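Local coordinates for HTH marR-type domain-containing protein (Streptococcus agalactiae serotype III, PDB 7DVR) that binds heme and, as a helix-turn-helix protein of the MarR family, probably acts as a heme-responsive DNA-binding transcription regulator, at residues A[33-38]-A[76-81]; A[41-46]-A[102-107]. All coordinates share one frame; numbering follows the deposited sequence.

Contact 1: residues A[33-38]-A[76-81]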
# COMPACT_ATOMS: atom_id res chain seq x y z
N GLY A 33 1.55 3.43 -16.98
CA GLY A 33 1.47 1.96 -16.90
C GLY A 33 1.82 1.19 -18.18
O GLY A 33 2.95 1.19 -18.67
N PRO A 34 0.87 0.36 -18.63
CA PRO A 34 0.98 -0.42 -19.85
C PRO A 34 1.12 0.34 -21.18
O PRO A 34 1.71 -0.19 -22.10
CB PRO A 34 -0.34 -1.23 -19.87
CG PRO A 34 -1.21 -0.63 -18.77
CD PRO A 34 -0.24 -0.05 -17.78
N GLN A 35 0.55 1.53 -21.29
CA GLN A 35 0.68 2.31 -22.54
C GLN A 35 2.15 2.68 -22.71
O GLN A 35 2.69 2.41 -23.78
CB GLN A 35 -0.29 3.46 -22.50
CG GLN A 35 -1.71 2.96 -22.62
CD GLN A 35 -2.74 4.05 -22.63
OE1 GLN A 35 -3.68 4.07 -21.83
NE2 GLN A 35 -2.58 4.96 -23.55
N GLY A 36 2.77 3.24 -21.67
CA GLY A 36 4.20 3.59 -21.68
C GLY A 36 5.04 2.44 -22.14
O GLY A 36 5.98 2.64 -22.92
N HIS A 37 4.78 1.28 -21.59
CA HIS A 37 5.66 0.11 -21.81
C HIS A 37 5.68 -0.18 -23.30
O HIS A 37 6.76 -0.39 -23.86
CB HIS A 37 5.20 -1.07 -20.97
CG HIS A 37 6.21 -2.17 -20.97
ND1 HIS A 37 7.33 -2.13 -20.17
CD2 HIS A 37 6.32 -3.31 -21.67
CE1 HIS A 37 8.08 -3.19 -20.37
NE2 HIS A 37 7.49 -3.93 -21.29
N LEU A 38 4.51 -0.24 -23.90
CA LEU A 38 4.36 -0.59 -25.34
C LEU A 38 4.93 0.55 -26.21
O LEU A 38 5.49 0.31 -27.23
CB LEU A 38 2.89 -0.85 -25.68
CG LEU A 38 2.28 -2.15 -25.13
CD1 LEU A 38 0.91 -2.46 -25.73
CD2 LEU A 38 3.21 -3.33 -25.30
N ASN A 76 -6.08 7.77 -27.72
CA ASN A 76 -5.09 8.79 -27.34
C ASN A 76 -4.18 9.30 -28.49
O ASN A 76 -3.43 10.30 -28.19
CB ASN A 76 -4.23 8.26 -26.21
CG ASN A 76 -5.01 7.99 -24.94
OD1 ASN A 76 -4.68 7.08 -24.21
ND2 ASN A 76 -6.07 8.74 -24.71
N GLY A 77 -4.18 8.68 -29.69
CA GLY A 77 -3.35 9.14 -30.81
C GLY A 77 -1.89 8.73 -30.68
O GLY A 77 -1.08 9.27 -31.42
N PHE A 78 -1.56 7.75 -29.83
CA PHE A 78 -0.14 7.30 -29.70
C PHE A 78 0.23 6.34 -30.82
O PHE A 78 1.40 6.29 -31.20
CB PHE A 78 0.13 6.60 -28.37
CG PHE A 78 -0.25 7.42 -27.17
CD1 PHE A 78 -0.37 8.79 -27.29
CD2 PHE A 78 -0.55 6.83 -25.96
CE1 PHE A 78 -0.75 9.58 -26.21
CE2 PHE A 78 -0.90 7.62 -24.86
CZ PHE A 78 -1.00 8.98 -25.00
N ILE A 79 -0.74 5.57 -31.29
CA ILE A 79 -0.48 4.51 -32.30
C ILE A 79 -1.54 4.52 -33.38
O ILE A 79 -2.61 5.03 -33.10
CB ILE A 79 -0.44 3.13 -31.63
CG1 ILE A 79 -1.80 2.77 -31.04
CG2 ILE A 79 0.74 2.99 -30.66
CD1 ILE A 79 -1.86 1.31 -30.48
N ALA A 80 -1.26 3.90 -34.53
CA ALA A 80 -2.26 3.51 -35.55
C ALA A 80 -2.28 1.98 -35.63
O ALA A 80 -1.25 1.29 -35.40
CB ALA A 80 -1.89 4.09 -36.89
N ILE A 81 -3.46 1.43 -35.80
CA ILE A 81 -3.71 -0.05 -35.78
C ILE A 81 -3.97 -0.39 -37.24
O ILE A 81 -5.04 0.03 -37.73
CB ILE A 81 -4.95 -0.48 -34.96
CG1 ILE A 81 -4.85 -0.22 -33.45
CG2 ILE A 81 -5.26 -1.96 -35.25
CD1 ILE A 81 -6.17 -0.45 -32.71
O HOH W 1 -5.88 5.77 -21.37
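Gln35 and Phe78 mark the nearest approach of the two backbones, their CA atoms 8.8 Å apart. Residues 33-38 open a helix, with Gly33 at its N-cap position. Residues 76-81 run from a helix end into a strand: Gly77, at positive phi (77°), terminates the preceding helix in a Schellman motif, and 79-81 continue as strand.

One long side chain makes the bridge. With CG beside the backbone N and the chain extended beyond it (chi2 -178°), Gln35 delivers NE2 to OD1 of Asn76 at 3.1 Å. The bond is nearly straight, 167° at the hydrogen, and lies in the carbonyl plane of Asn76; the two amides are almost coplanar. A water donates to Gln35 OE1 at 2.8 Å and, weakly, to Asn76 OD1, so both ends of the glutamine amide are engaged. Gln35 NE2 also comes obliquely to the Phe78 ring, 3.4 Å from CE2, while CB of Asn76 rests on one face of that ring near its rim.

His30, in the preceding loop, touches both amide side chains, and Leu69 and Met73 of helix 63-75 pack on Gln35. Ala80 pairs with Tyr94 of the antiparallel strand 91-95, and Phe78, just before its strand, bonds to Thr96 just beyond that partner. In this winged helix-turn-helix, helix 63-75 runs into the first wing strand, 79-83, and Gln35 ties the start of helix 34-44 to the turn between them.

Contact 2: residues A[41-46]-A[102-107]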
# COMPACT_ATOMS: atom_id res chain seq x y z
N HIS A 41 8.57 0.32 -26.19
CA HIS A 41 8.96 -0.90 -26.96
C HIS A 41 8.96 -0.58 -28.45
O HIS A 41 10.04 -0.78 -29.11
CB HIS A 41 8.09 -2.09 -26.63
CG HIS A 41 8.74 -3.38 -27.07
ND1 HIS A 41 9.57 -4.11 -26.23
CD2 HIS A 41 8.71 -4.05 -28.25
CE1 HIS A 41 10.03 -5.18 -26.86
NE2 HIS A 41 9.51 -5.19 -28.10
N LEU A 42 7.85 -0.08 -28.98
CA LEU A 42 7.77 0.40 -30.37
C LEU A 42 8.93 1.34 -30.67
O LEU A 42 9.61 1.17 -31.70
CB LEU A 42 6.41 1.05 -30.65
CG LEU A 42 5.22 0.11 -30.64
CD1 LEU A 42 3.86 0.78 -30.66
CD2 LEU A 42 5.32 -0.89 -31.82
N TYR A 43 9.17 2.33 -29.82
CA TYR A 43 10.12 3.42 -30.14
C TYR A 43 11.53 2.84 -30.23
O TYR A 43 12.33 3.27 -31.10
CB TYR A 43 10.10 4.50 -29.09
CG TYR A 43 10.86 5.76 -29.50
CD1 TYR A 43 10.43 6.56 -30.55
CD2 TYR A 43 12.03 6.11 -28.86
CE1 TYR A 43 11.13 7.71 -30.93
CE2 TYR A 43 12.73 7.26 -29.22
CZ TYR A 43 12.29 8.06 -30.26
OH TYR A 43 13.03 9.15 -30.60
N LYS A 44 11.81 1.86 -29.38
CA LYS A 44 13.21 1.39 -29.20
C LYS A 44 13.52 0.25 -30.16
O LYS A 44 14.69 -0.12 -30.27
CB LYS A 44 13.50 1.08 -27.73
CG LYS A 44 13.65 2.33 -26.86
CD LYS A 44 14.38 2.08 -25.56
CE LYS A 44 13.48 1.65 -24.41
NZ LYS A 44 13.86 2.29 -23.13
N HIS A 45 12.53 -0.29 -30.85
CA HIS A 45 12.74 -1.38 -31.84
C HIS A 45 12.01 -1.09 -33.14
O HIS A 45 11.29 -1.94 -33.63
CB HIS A 45 12.30 -2.72 -31.21
CG HIS A 45 12.90 -3.00 -29.87
ND1 HIS A 45 14.28 -3.14 -29.71
CD2 HIS A 45 12.35 -3.23 -28.66
CE1 HIS A 45 14.53 -3.41 -28.44
NE2 HIS A 45 13.36 -3.44 -27.77
N PRO A 46 12.32 0.00 -33.87
CA PRO A 46 11.60 0.36 -35.10
C PRO A 46 11.84 -0.59 -36.29
O PRO A 46 10.97 -0.65 -37.15
CB PRO A 46 12.13 1.75 -35.41
CG PRO A 46 13.54 1.76 -34.81
CD PRO A 46 13.46 0.89 -33.58
N LYS A 102 5.62 11.72 -27.34
CA LYS A 102 5.29 11.13 -26.04
C LYS A 102 6.40 10.23 -25.59
O LYS A 102 6.65 10.21 -24.42
CB LYS A 102 4.00 10.33 -26.08
CG LYS A 102 2.77 11.15 -26.26
CD LYS A 102 2.56 12.11 -25.10
CE LYS A 102 1.22 12.75 -25.21
NZ LYS A 102 1.23 14.02 -24.45
N ALA A 103 6.96 9.36 -26.46
CA ALA A 103 8.05 8.46 -26.05
C ALA A 103 9.28 9.23 -25.55
O ALA A 103 9.90 8.80 -24.55
CB ALA A 103 8.44 7.59 -27.21
N THR A 104 9.72 10.27 -26.24
CA THR A 104 10.96 10.98 -25.86
C THR A 104 10.68 11.79 -24.56
O THR A 104 11.57 11.92 -23.71
CB THR A 104 11.42 11.83 -27.04
OG1 THR A 104 10.31 12.63 -27.47
CG2 THR A 104 11.95 10.97 -28.18
N GLN A 105 9.45 12.22 -24.40
CA GLN A 105 9.00 12.97 -23.19
C GLN A 105 8.97 12.01 -22.02
O GLN A 105 9.27 12.38 -20.91
CB GLN A 105 7.61 13.58 -23.38
CG GLN A 105 7.57 14.84 -24.23
CD GLN A 105 6.18 15.24 -24.66
OE1 GLN A 105 5.20 15.01 -23.96
NE2 GLN A 105 6.11 15.94 -25.79
N PHE A 106 8.58 10.76 -22.24
CA PHE A 106 8.38 9.80 -21.14
C PHE A 106 9.73 9.42 -20.57
O PHE A 106 9.85 9.24 -19.35
CB PHE A 106 7.67 8.52 -21.61
CG PHE A 106 7.20 7.63 -20.49
CD1 PHE A 106 6.28 8.08 -19.55
CD2 PHE A 106 7.64 6.32 -20.40
CE1 PHE A 106 5.83 7.24 -18.53
CE2 PHE A 106 7.19 5.49 -19.38
CZ PHE A 106 6.28 5.94 -18.45
N GLU A 107 10.71 9.26 -21.46
CA GLU A 107 12.09 8.88 -21.05
C GLU A 107 12.68 9.94 -20.11
O GLU A 107 13.32 9.55 -19.10
CB GLU A 107 12.99 8.72 -22.27
CG GLU A 107 13.58 7.35 -22.46
CD GLU A 107 14.47 7.23 -23.69
OE1 GLU A 107 14.28 8.02 -24.66
OE2 GLU A 107 15.36 6.37 -23.68
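Helix-to-helix packing between the C-terminal turn of helix 34-44 and the long helix 97-117 brings Tyr43 against Ala103 and Thr104. The CA atoms of Tyr43 and Ala103 are 6.8 Å apart. Ala103 CB lies over one face of the tyrosine, 4.2 Å from the ring centroid and 25° off its normal, a CH-pi contact displaced toward the CB end of the ring, where CG is 3.8 Å away. Tyr43 reaches this place by holding CG anti to its own nitrogen (chi1 -170°), which sends the ring across toward the other helix and its hydroxyl end on to Thr104.

In this winged helix-turn-helix fold of the MarR family the interface joins a helix that leads, through strand 50-51, into the small antiparallel sheet of the wing to the long helix that follows that sheet and carries the heme-ligating His114 farther along. Leu95 of the sheet touches Tyr43 as well, and Val39 and Met40, one turn earlier on helix 34-44, extend the packing around Ala103.

Thr104 meets the tyrosine through its methyl: CG2 is 3.2 Å from Tyr43 OH, approaching the ring obliquely. Its hydroxyl is engaged within its own helix, where OG1 bonds back to the carbonyl oxygen of Gln101, with that of Lys100 as a second acceptor sharing the proton. Toward the surface, Lys44 NZ stands 4.4 Å from Glu107 OE2, beyond salt-bridge range, where the opposite charges probably attract one another weakly.

In the fold
Helix 34-44 serves both contacts, its first turn in contact 1 and its last turn in contact 2, and their centres are 10 Å apart. Direct packing connects them: Ile79 CG2 meets Leu42 CD1 at 3.8 Å, Phe78 CE1 meets Lys102 CG at 3.9 Å, and Gly36 CA lies 4.2 Å from Phe106 CE2. Along the chain their segments alternate. Neither holds a heme ligand: the Gln35 side chain is about 11 Å from a bound heme and that of Lys44 about 8 Å, while the Glu107 side chain lies about 10 Å from that of His114, the axial ligand. Contact 2 thus shares helix 97-117 with His114, whereas contact 1 belongs to the winged-helix region.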